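Local structure of RNA-directed RNA polymerase (Infectious pancreatic necrosis virus, 3ZED) at residues B[105-110]-B[459-464]; B[206-211]-B[343-348]; B[555-560]-B[577-582]. The protein probably builds RNA chains from ribonucleoside triphosphates as the viral RNA polymerase, both free and covalently attached to the genomic RNA. One frame throughout, in Å; residues are numbered along the deposited sequence.

Contact 1. Residues B[105-110]-B[459-464]; sequences KYYPFH and LMNLQL
The phenol ring of Y107 lies against M460, whose CA sits over the ring centre in a CH-pi contact, 3.8 Å from the centroid of the Y107 ring. M460 CB and CG continue across the CE2 side, with M460 CB 3.5 Å from Y107 CE2. The sulfur stands obliquely to the same ring, M460 SD being 5.2 Å from its centroid, a Met-aromatic contact. Y107 carries its ring beside its own backbone N (chi1 -71°), which brings the ring over to the M460 backbone. Two main-chain hydrogen bonds between Y106 and M460, next to Y107, hold the backbones together: Y106 N donates to M460 O at 2.8 Å, and M460 N returns a more bent bond to Y106 O at 2.7 Å. They form a single antiparallel, hydrogen-bonded bridge. K105 CA adds a CA-H...O contact to M460 O at 3.3 Å, while farther along P108 CG touches L459 CD1, the two side chains crossing at about a right angle. What presents M460 is a type II' turn from L459 to L462, with M460 and N461 at its corner. This turn is a beta hairpin connection between strands 456-459 and 462-465, and the extended segment 105-110 docks on its tip. Helix 45-54 reaches Y107, M460 and N461 through P45, helix 164-179 covers Y107, P108 and M460 with Y164, and strand 299-310 lies under Y106 and P108.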
loop_
_atom_site.group_PDB
_atom_site.type_symbol
_atom_site.label_atom_id
_atom_site.label_comp_id
_atom_site.label_asym_id
_atom_site.label_seq_id
_atom_site.Cartn_x
_atom_site.Cartn_y
_atom_site.Cartn_z
ATOM N N LYS B 105 0.787 -23.076 12.586
ATOM C CA LYS B 105 2.192 -23.161 12.200
ATOM C C LYS B 105 2.351 -22.686 10.770
ATOM O O LYS B 105 1.626 -23.148 9.880
ATOM C CB LYS B 105 2.724 -24.602 12.370
ATOM C CG LYS B 105 2.877 -25.037 13.824
ATOM C CD LYS B 105 2.993 -26.534 13.967
ATOM C CE LYS B 105 2.869 -26.956 15.404
ATOM N NZ LYS B 105 3.093 -28.413 15.554
ATOM N N TYR B 106 3.282 -21.741 10.548
ATOM C CA TYR B 106 3.502 -21.198 9.223
ATOM C C TYR B 106 4.984 -21.247 8.909
ATOM O O TYR B 106 5.775 -20.548 9.531
ATOM C CB TYR B 106 2.918 -19.776 9.096
ATOM C CG TYR B 106 3.299 -19.072 7.807
ATOM C CD1 TYR B 106 2.900 -19.575 6.573
ATOM C CD2 TYR B 106 4.102 -17.934 7.821
ATOM C CE1 TYR B 106 3.285 -18.961 5.383
ATOM C CE2 TYR B 106 4.473 -17.295 6.640
ATOM C CZ TYR B 106 4.062 -17.812 5.420
ATOM O OH TYR B 106 4.427 -17.208 4.237
ATOM N N TYR B 107 5.355 -22.103 7.951
ATOM C CA TYR B 107 6.738 -22.300 7.542
ATOM C C TYR B 107 6.906 -21.868 6.087
ATOM O O TYR B 107 6.687 -22.670 5.179
ATOM C CB TYR B 107 7.161 -23.766 7.770
ATOM C CG TYR B 107 7.323 -24.126 9.231
ATOM C CD1 TYR B 107 6.240 -24.568 9.988
ATOM C CD2 TYR B 107 8.564 -24.057 9.854
ATOM C CE1 TYR B 107 6.386 -24.910 11.335
ATOM C CE2 TYR B 107 8.732 -24.440 11.186
ATOM C CZ TYR B 107 7.634 -24.831 11.935
ATOM O OH TYR B 107 7.801 -25.163 13.263
ATOM N N PRO B 108 7.222 -20.577 5.847
ATOM C CA PRO B 108 7.357 -20.103 4.458
ATOM C C PRO B 108 8.618 -20.598 3.774
ATOM O O PRO B 108 9.609 -20.897 4.439
ATOM C CB PRO B 108 7.412 -18.582 4.611
ATOM C CG PRO B 108 7.989 -18.355 5.958
ATOM C CD PRO B 108 7.477 -19.487 6.816
ATOM N N PHE B 109 8.583 -20.657 2.442
ATOM C CA PHE B 109 9.739 -21.038 1.643
ATOM C C PHE B 109 10.599 -19.820 1.417
ATOM O O PHE B 109 10.102 -18.709 1.276
ATOM C CB PHE B 109 9.324 -21.676 0.297
ATOM C CG PHE B 109 8.720 -23.058 0.440
ATOM C CD1 PHE B 109 9.531 -24.188 0.508
ATOM C CD2 PHE B 109 7.341 -23.229 0.512
ATOM C CE1 PHE B 109 8.972 -25.462 0.663
ATOM C CE2 PHE B 109 6.782 -24.507 0.666
ATOM C CZ PHE B 109 7.601 -25.613 0.743
ATOM N N HIS B 110 11.892 -20.035 1.412
ATOM C CA HIS B 110 12.889 -19.009 1.185
ATOM C C HIS B 110 13.693 -19.479 -0.001
ATOM O O HIS B 110 14.343 -20.524 0.079
ATOM C CB HIS B 110 13.728 -18.812 2.458
ATOM C CG HIS B 110 12.926 -18.313 3.621
ATOM N ND1 HIS B 110 12.449 -19.169 4.592
ATOM C CD2 HIS B 110 12.518 -17.058 3.913
ATOM C CE1 HIS B 110 11.792 -18.411 5.455
ATOM N NE2 HIS B 110 11.817 -17.135 5.098
ATOM N N LEU B 459 5.311 -16.907 12.655
ATOM C CA LEU B 459 6.489 -17.400 11.935
ATOM C C LEU B 459 6.878 -18.690 12.601
ATOM O O LEU B 459 7.131 -18.689 13.804
ATOM C CB LEU B 459 7.643 -16.372 11.934
ATOM C CG LEU B 459 8.804 -16.708 11.018
ATOM C CD1 LEU B 459 8.453 -16.408 9.561
ATOM C CD2 LEU B 459 10.061 -15.966 11.436
ATOM N N MET B 460 6.892 -19.800 11.829
ATOM C CA MET B 460 7.102 -21.177 12.328
ATOM C C MET B 460 5.927 -21.451 13.283
ATOM O O MET B 460 4.780 -21.182 12.900
ATOM C CB MET B 460 8.494 -21.381 12.968
ATOM C CG MET B 460 9.632 -21.041 12.033
ATOM S SD MET B 460 11.214 -21.595 12.675
ATOM C CE MET B 460 12.219 -20.341 12.153
ATOM N N ASN B 461 6.197 -21.888 14.521
ATOM C CA ASN B 461 5.181 -22.110 15.549
ATOM C C ASN B 461 5.204 -20.930 16.565
ATOM O O ASN B 461 4.641 -21.055 17.647
ATOM C CB ASN B 461 5.431 -23.473 16.244
ATOM C CG ASN B 461 6.679 -23.541 17.101
ATOM O OD1 ASN B 461 7.558 -22.674 17.058
ATOM N ND2 ASN B 461 6.778 -24.574 17.931
ATOM N N LEU B 462 5.862 -19.790 16.205
ATOM C CA LEU B 462 6.039 -18.638 17.096
ATOM C C LEU B 462 5.076 -17.489 16.809
ATOM O O LEU B 462 5.030 -16.960 15.692
ATOM C CB LEU B 462 7.495 -18.101 17.041
ATOM C CG LEU B 462 8.639 -19.082 17.354
ATOM C CD1 LEU B 462 9.963 -18.450 17.087
ATOM C CD2 LEU B 462 8.613 -19.562 18.810
ATOM N N GLN B 463 4.343 -17.073 17.862
ATOM C CA GLN B 463 3.436 -15.926 17.801
ATOM C C GLN B 463 4.204 -14.748 18.375
ATOM O O GLN B 463 4.480 -14.685 19.582
ATOM C CB GLN B 463 2.122 -16.212 18.523
ATOM C CG GLN B 463 1.241 -17.145 17.706
ATOM C CD GLN B 463 0.052 -17.646 18.468
ATOM O OE1 GLN B 463 -0.588 -16.907 19.226
ATOM N NE2 GLN B 463 -0.269 -18.919 18.273
ATOM N N LEU B 464 4.667 -13.889 17.461
ATOM C CA LEU B 464 5.523 -12.748 17.778
ATOM C C LEU B 464 4.767 -11.449 17.803
ATOM O O LEU B 464 3.796 -11.301 17.085
ATOM C CB LEU B 464 6.658 -12.648 16.735
ATOM C CG LEU B 464 7.454 -13.937 16.511
ATOM C CD1 LEU B 464 8.368 -13.815 15.313
ATOM C CD2 LEU B 464 8.181 -14.399 17.801
#

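Contact 2. Residues B[206-211]-B[343-348]; sequences PINTPK and SKLNIT
A single serine hydroxyl ties these two irregular segments together directly: N208 N donates to S343 OG at 2.9 Å, nearly straight at 169°, and no strand pairing accompanies it. S343 OG stands beside its own backbone N (chi1 -50°) on a CB directed at the 206-211 segment, and there it also lies 3.4 Å from I207 CA. The same oxygen is hydrogen-bonded to V339 O, near the end of helix 326-340, so it links the incoming loop to that helix. A water forms the second bridge, giving one hydrogen to P206 O at 2.8 Å and the other to S343 O at 3.0 Å; two carbonyls that could not bond each other are joined through it. Beside this polar pair, L345 supplies the apolar part. Its CB meets P206 CG at 3.9 Å, the two side chains running at a slant to each other, and its CD1 branch reaches back over P206 O, 3.7 Å away, and toward N208 ND2. The side-chain ND2 of N208 donates to E342 O, just before S343. The chain makes an inverse gamma turn centred on K344, which lets S343 and L345 both face the 206-211 segment while K344 points away. Beyond it, N346 OD1 closes an Asx turn, taking T348 N on an in-plane lone pair and the T348 hydroxyl as well. I207 packs on V339 and M340 of helix 326-340 and on Y421 and R425 of helix 412-426. Through one hydroxyl and one water, N208 N, P206 O and S343 O all find partners in a contact that is itself neutral, while K211 and E342 add a salt bridge at its border.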
loop_
_atom_site.group_PDB
_atom_site.type_symbol
_atom_site.label_atom_id
_atom_site.label_comp_id
_atom_site.label_asym_id
_atom_site.label_seq_id
_atom_site.Cartn_x
_atom_site.Cartn_y
_atom_site.Cartn_z
ATOM N N PRO B 206 -7.251 14.779 -0.094
ATOM C CA PRO B 206 -8.666 15.116 -0.356
ATOM C C PRO B 206 -9.456 13.879 -0.776
ATOM O O PRO B 206 -8.969 13.062 -1.578
ATOM C CB PRO B 206 -8.582 16.132 -1.496
ATOM C CG PRO B 206 -7.262 15.878 -2.161
ATOM C CD PRO B 206 -6.352 15.469 -1.043
ATOM N N ILE B 207 -10.633 13.697 -0.170
ATOM C CA ILE B 207 -11.480 12.548 -0.479
ATOM C C ILE B 207 -12.892 12.991 -0.838
ATOM O O ILE B 207 -13.351 14.051 -0.408
ATOM C CB ILE B 207 -11.516 11.485 0.667
ATOM C CG1 ILE B 207 -12.082 12.067 2.006
ATOM C CG2 ILE B 207 -10.162 10.777 0.827
ATOM C CD1 ILE B 207 -12.490 11.063 3.104
ATOM N N ASN B 208 -13.586 12.148 -1.600
ATOM C CA ASN B 208 -15.002 12.322 -1.893
ATOM C C ASN B 208 -15.764 11.308 -1.075
ATOM O O ASN B 208 -15.150 10.422 -0.468
ATOM C CB ASN B 208 -15.286 12.139 -3.385
ATOM C CG ASN B 208 -14.889 13.314 -4.205
ATOM O OD1 ASN B 208 -15.358 14.435 -3.980
ATOM N ND2 ASN B 208 -14.035 13.075 -5.187
ATOM N N THR B 209 -17.100 11.403 -1.070
ATOM C CA THR B 209 -17.889 10.409 -0.355
ATOM C C THR B 209 -17.988 9.176 -1.242
ATOM O O THR B 209 -17.890 9.344 -2.471
ATOM C CB THR B 209 -19.307 10.952 -0.037
ATOM O OG1 THR B 209 -20.038 11.067 -1.260
ATOM C CG2 THR B 209 -19.308 12.263 0.769
ATOM N N PRO B 210 -18.274 7.955 -0.711
ATOM C CA PRO B 210 -18.568 6.831 -1.623
ATOM C C PRO B 210 -19.786 7.164 -2.493
ATOM O O PRO B 210 -20.581 8.034 -2.116
ATOM C CB PRO B 210 -18.900 5.675 -0.670
ATOM C CG PRO B 210 -18.299 6.075 0.651
ATOM C CD PRO B 210 -18.427 7.555 0.705
ATOM N N LYS B 211 -19.944 6.493 -3.644
ATOM C CA LYS B 211 -21.109 6.684 -4.525
ATOM C C LYS B 211 -22.412 6.547 -3.721
ATOM O O LYS B 211 -22.446 5.773 -2.763
ATOM C CB LYS B 211 -21.097 5.647 -5.659
ATOM C CG LYS B 211 -20.015 5.865 -6.701
ATOM C CD LYS B 211 -19.926 4.683 -7.660
ATOM C CE LYS B 211 -19.816 5.108 -9.110
ATOM N NZ LYS B 211 -18.494 5.718 -9.440
ATOM N N SER B 343 -11.853 8.871 -4.980
ATOM C CA SER B 343 -10.922 9.915 -4.542
ATOM C C SER B 343 -9.539 9.841 -5.204
ATOM O O SER B 343 -8.518 10.016 -4.529
ATOM C CB SER B 343 -10.783 9.872 -3.018
ATOM O OG SER B 343 -12.064 9.866 -2.411
ATOM N N LYS B 344 -9.511 9.675 -6.534
ATOM C CA LYS B 344 -8.247 9.670 -7.282
ATOM C C LYS B 344 -7.846 11.143 -7.508
ATOM O O LYS B 344 -7.841 11.633 -8.642
ATOM C CB LYS B 344 -8.364 8.880 -8.617
ATOM C CG LYS B 344 -9.064 7.520 -8.543
ATOM C CD LYS B 344 -8.279 6.444 -7.808
ATOM C CE LYS B 344 -9.109 5.187 -7.696
ATOM N NZ LYS B 344 -8.360 4.080 -7.045
ATOM N N LEU B 345 -7.566 11.860 -6.398
ATOM C CA LEU B 345 -7.241 13.279 -6.455
ATOM C C LEU B 345 -5.771 13.502 -6.118
ATOM O O LEU B 345 -5.290 13.046 -5.078
ATOM C CB LEU B 345 -8.177 14.090 -5.539
ATOM C CG LEU B 345 -9.699 13.769 -5.628
ATOM C CD1 LEU B 345 -10.501 14.545 -4.557
ATOM C CD2 LEU B 345 -10.274 14.079 -7.019
ATOM N N ASN B 346 -5.044 14.164 -7.022
ATOM C CA ASN B 346 -3.617 14.406 -6.830
ATOM C C ASN B 346 -3.231 15.745 -7.441
ATOM O O ASN B 346 -4.063 16.400 -8.058
ATOM C CB ASN B 346 -2.759 13.244 -7.390
ATOM C CG ASN B 346 -2.951 12.999 -8.853
ATOM O OD1 ASN B 346 -2.597 13.821 -9.694
ATOM N ND2 ASN B 346 -3.541 11.877 -9.186
ATOM N N ILE B 347 -1.966 16.142 -7.266
ATOM C CA ILE B 347 -1.417 17.424 -7.708
ATOM C C ILE B 347 -1.576 17.664 -9.242
ATOM O O ILE B 347 -1.590 18.813 -9.658
ATOM C CB ILE B 347 0.064 17.543 -7.240
ATOM C CG1 ILE B 347 0.554 19.010 -7.185
ATOM C CG2 ILE B 347 1.008 16.600 -7.995
ATOM C CD1 ILE B 347 1.778 19.258 -6.269
ATOM N N THR B 348 -1.723 16.615 -10.060
ATOM C CA THR B 348 -1.830 16.800 -11.507
ATOM C C THR B 348 -3.274 17.133 -11.932
ATOM O O THR B 348 -3.458 17.648 -13.033
ATOM C CB THR B 348 -1.274 15.582 -12.287
ATOM O OG1 THR B 348 -2.162 14.461 -12.170
ATOM C CG2 THR B 348 0.138 15.202 -11.863
HETATM O O HOH W 1 -7.433 10.688 -1.848
#

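Contact 3. Residues B[555-560]-B[577-582]; sequences AVELDL and VLENER
E579 reaches across to D559 and, in one of its two modelled positions, lays its carboxylate end against the aspartate's backbone and CB: E579 OE1 comes to 3.1 Å from D559 CA, and E579 CD to 3.6 Å from D559 CB. In this conformer the glutamate chain bends at its second torsion (chi2 69°), which turns the carboxylate along the 555-560 segment, where its other oxygen, OE2, lies 3.4 Å from E557 CB. The E557 and E579 carboxylates are then nearly parallel, their planes 8° apart, whereas those of D559 and E579 are inclined by 50°. Three acids crowd together, with E557 OE1 and E579 OE2 3.8 Å apart and D559 OD1 and E579 OE1 also 3.8 Å apart. Partners beyond the two segments offset this: R519 makes a salt bridge to E579 OE2, and S564 OG hydrogen-bonds E579 OE1. Across the contact D559 OD1 and R582 NE form a long salt bridge of 4.0 Å, with the oxygen well out of the guanidinium plane, so that the charges attract but no N-H points at it. A water gives a hydrogen to E557 OE1 and accepts from N580 N, at the first turn of helix 580-588, for which E579 is the N-cap residue. Segment 555-560 carries strand 556-560, one outer strand of a three-stranded antiparallel sheet; 577-582 covers the end of the other, 573-578, and the start of the helix. A G1 bulge sets D559 and L560 both opposite W563 of the middle strand. At this strand-to-helix corner of the thumb region, the mutual repulsion of the acids is probably eased chiefly by R519 and S564, with a weaker share from R582.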
loop_
_atom_site.group_PDB
_atom_site.type_symbol
_atom_site.label_atom_id
_atom_site.label_comp_id
_atom_site.label_asym_id
_atom_site.label_seq_id
_atom_site.Cartn_x
_atom_site.Cartn_y
_atom_site.Cartn_z
ATOM N N ALA B 555 19.030 13.585 -17.467
ATOM C CA ALA B 555 17.759 13.298 -16.806
ATOM C C ALA B 555 17.592 14.181 -15.583
ATOM O O ALA B 555 18.589 14.506 -14.914
ATOM C CB ALA B 555 17.678 11.829 -16.392
ATOM N N VAL B 556 16.329 14.573 -15.290
ATOM C CA VAL B 556 15.965 15.267 -14.056
ATOM C C VAL B 556 15.633 14.101 -13.121
ATOM O O VAL B 556 14.583 13.475 -13.275
ATOM C CB VAL B 556 14.834 16.322 -14.209
ATOM C CG1 VAL B 556 14.646 17.105 -12.905
ATOM C CG2 VAL B 556 15.128 17.285 -15.350
ATOM N N GLU B 557 16.588 13.715 -12.258
ATOM C CA GLU B 557 16.483 12.510 -11.426
ATOM C C GLU B 557 15.661 12.742 -10.154
ATOM O O GLU B 557 16.155 12.639 -9.043
ATOM C CB GLU B 557 17.877 11.945 -11.114
ATOM C CG GLU B 557 18.667 11.588 -12.361
ATOM C CD GLU B 557 19.819 10.651 -12.066
ATOM O OE1 GLU B 557 19.596 9.417 -12.033
ATOM O OE2 GLU B 557 20.931 11.157 -11.794
ATOM N N LEU B 558 14.361 13.012 -10.350
ATOM C CA LEU B 558 13.430 13.305 -9.281
ATOM C C LEU B 558 13.202 12.116 -8.373
ATOM O O LEU B 558 12.906 12.313 -7.190
ATOM C CB LEU B 558 12.079 13.732 -9.868
ATOM C CG LEU B 558 12.014 14.969 -10.748
ATOM C CD1 LEU B 558 10.612 15.119 -11.325
ATOM C CD2 LEU B 558 12.448 16.235 -9.969
ATOM N N ASP B 559 13.303 10.885 -8.939
ATOM C CA ASP B 559 12.959 9.620 -8.300
ATOM C C ASP B 559 11.524 9.750 -7.752
ATOM O O ASP B 559 11.228 9.349 -6.631
ATOM C CB ASP B 559 13.985 9.174 -7.238
ATOM C CG ASP B 559 13.775 7.753 -6.719
ATOM O OD1 ASP B 559 13.220 6.918 -7.471
ATOM O OD2 ASP B 559 14.101 7.497 -5.542
ATOM N N LEU B 560 10.646 10.386 -8.553
ATOM C CA LEU B 560 9.254 10.605 -8.204
ATOM C C LEU B 560 8.544 9.282 -8.333
ATOM O O LEU B 560 8.248 8.849 -9.442
ATOM C CB LEU B 560 8.641 11.681 -9.121
ATOM C CG LEU B 560 7.182 12.086 -8.808
ATOM C CD1 LEU B 560 7.112 12.996 -7.580
ATOM C CD2 LEU B 560 6.573 12.778 -9.984
ATOM N N VAL B 577 11.217 8.124 -17.371
ATOM C CA VAL B 577 12.118 7.001 -17.549
ATOM C C VAL B 577 12.340 6.428 -16.146
ATOM O O VAL B 577 12.534 7.188 -15.159
ATOM C CB VAL B 577 13.452 7.258 -18.317
ATOM C CG1 VAL B 577 13.196 7.668 -19.757
ATOM C CG2 VAL B 577 14.380 8.244 -17.595
ATOM N N LEU B 578 12.289 5.101 -16.047
ATOM C CA LEU B 578 12.492 4.452 -14.758
ATOM C C LEU B 578 13.837 4.857 -14.193
ATOM O O LEU B 578 14.809 4.867 -14.958
ATOM C CB LEU B 578 12.413 2.916 -14.916
ATOM C CG LEU B 578 12.415 2.131 -13.607
ATOM C CD1 LEU B 578 11.146 2.434 -12.768
ATOM C CD2 LEU B 578 12.505 0.665 -13.886
ATOM N N GLU B 579 13.895 5.217 -12.884
ATOM C CA GLU B 579 15.143 5.578 -12.210
ATOM C C GLU B 579 16.204 4.528 -12.543
ATOM O O GLU B 579 15.902 3.335 -12.486
ATOM C CB GLU B 579 14.926 5.685 -10.691
ATOM C CG GLU B 579 15.798 6.746 -10.031
ATOM C CD GLU B 579 15.460 8.187 -10.362
ATOM O OE1 GLU B 579 14.327 8.448 -10.822
ATOM O OE2 GLU B 579 16.342 9.058 -10.203
ATOM N N ASN B 580 17.402 4.965 -12.963
ATOM C CA ASN B 580 18.506 4.103 -13.414
ATOM C C ASN B 580 18.780 2.856 -12.535
ATOM O O ASN B 580 18.853 1.751 -13.082
ATOM C CB ASN B 580 19.803 4.887 -13.601
ATOM C CG ASN B 580 20.926 4.029 -14.169
ATOM O OD1 ASN B 580 20.819 3.448 -15.245
ATOM N ND2 ASN B 580 21.968 3.814 -13.396
ATOM N N GLU B 581 18.921 3.022 -11.217
ATOM C CA GLU B 581 19.218 1.911 -10.292
ATOM C C GLU B 581 18.130 0.822 -10.339
ATOM O O GLU B 581 18.454 -0.361 -10.339
ATOM C CB GLU B 581 19.381 2.443 -8.863
ATOM C CG GLU B 581 20.247 1.572 -7.965
ATOM C CD GLU B 581 20.510 2.180 -6.595
ATOM O OE1 GLU B 581 19.588 2.166 -5.745
ATOM O OE2 GLU B 581 21.634 2.691 -6.379
ATOM N N ARG B 582 16.863 1.222 -10.401
ATOM C CA ARG B 582 15.723 0.306 -10.524
ATOM C C ARG B 582 15.735 -0.408 -11.885
ATOM O O ARG B 582 15.486 -1.608 -11.948
ATOM C CB ARG B 582 14.396 1.072 -10.371
ATOM C CG ARG B 582 14.204 1.650 -8.993
ATOM C CD ARG B 582 12.805 2.208 -8.881
ATOM N NE ARG B 582 12.676 2.976 -7.647
ATOM C CZ ARG B 582 11.629 2.923 -6.835
ATOM N NH1 ARG B 582 10.591 2.141 -7.125
ATOM N NH2 ARG B 582 11.599 3.665 -5.734
HETATM O O HOH W 2 17.573 7.885 -13.526
HETATM O O HOH W 3 14.596 4.617 -7.302
#

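Along the chain contact 2 falls within the sequence span bracketed by contact 1, and contact 3 follows after both. Contacts 1 and 2 lie in the palm region but on opposite sides of the chain's centre, their own centres 39 Å apart. Contact 3 belongs to the thumb; its centre is 37 Å from that of contact 1 and 27 Å from that of contact 2, though the nearest atoms of contacts 2 and 3 are only about 7 Å apart. Helix 364-377 touches both, I347 and T348 of contact 2 and V556, L558 and L560 of contact 3. Contacts 1 and 2 join parts of the palm far apart in sequence, contact 3 a local turn of the thumb.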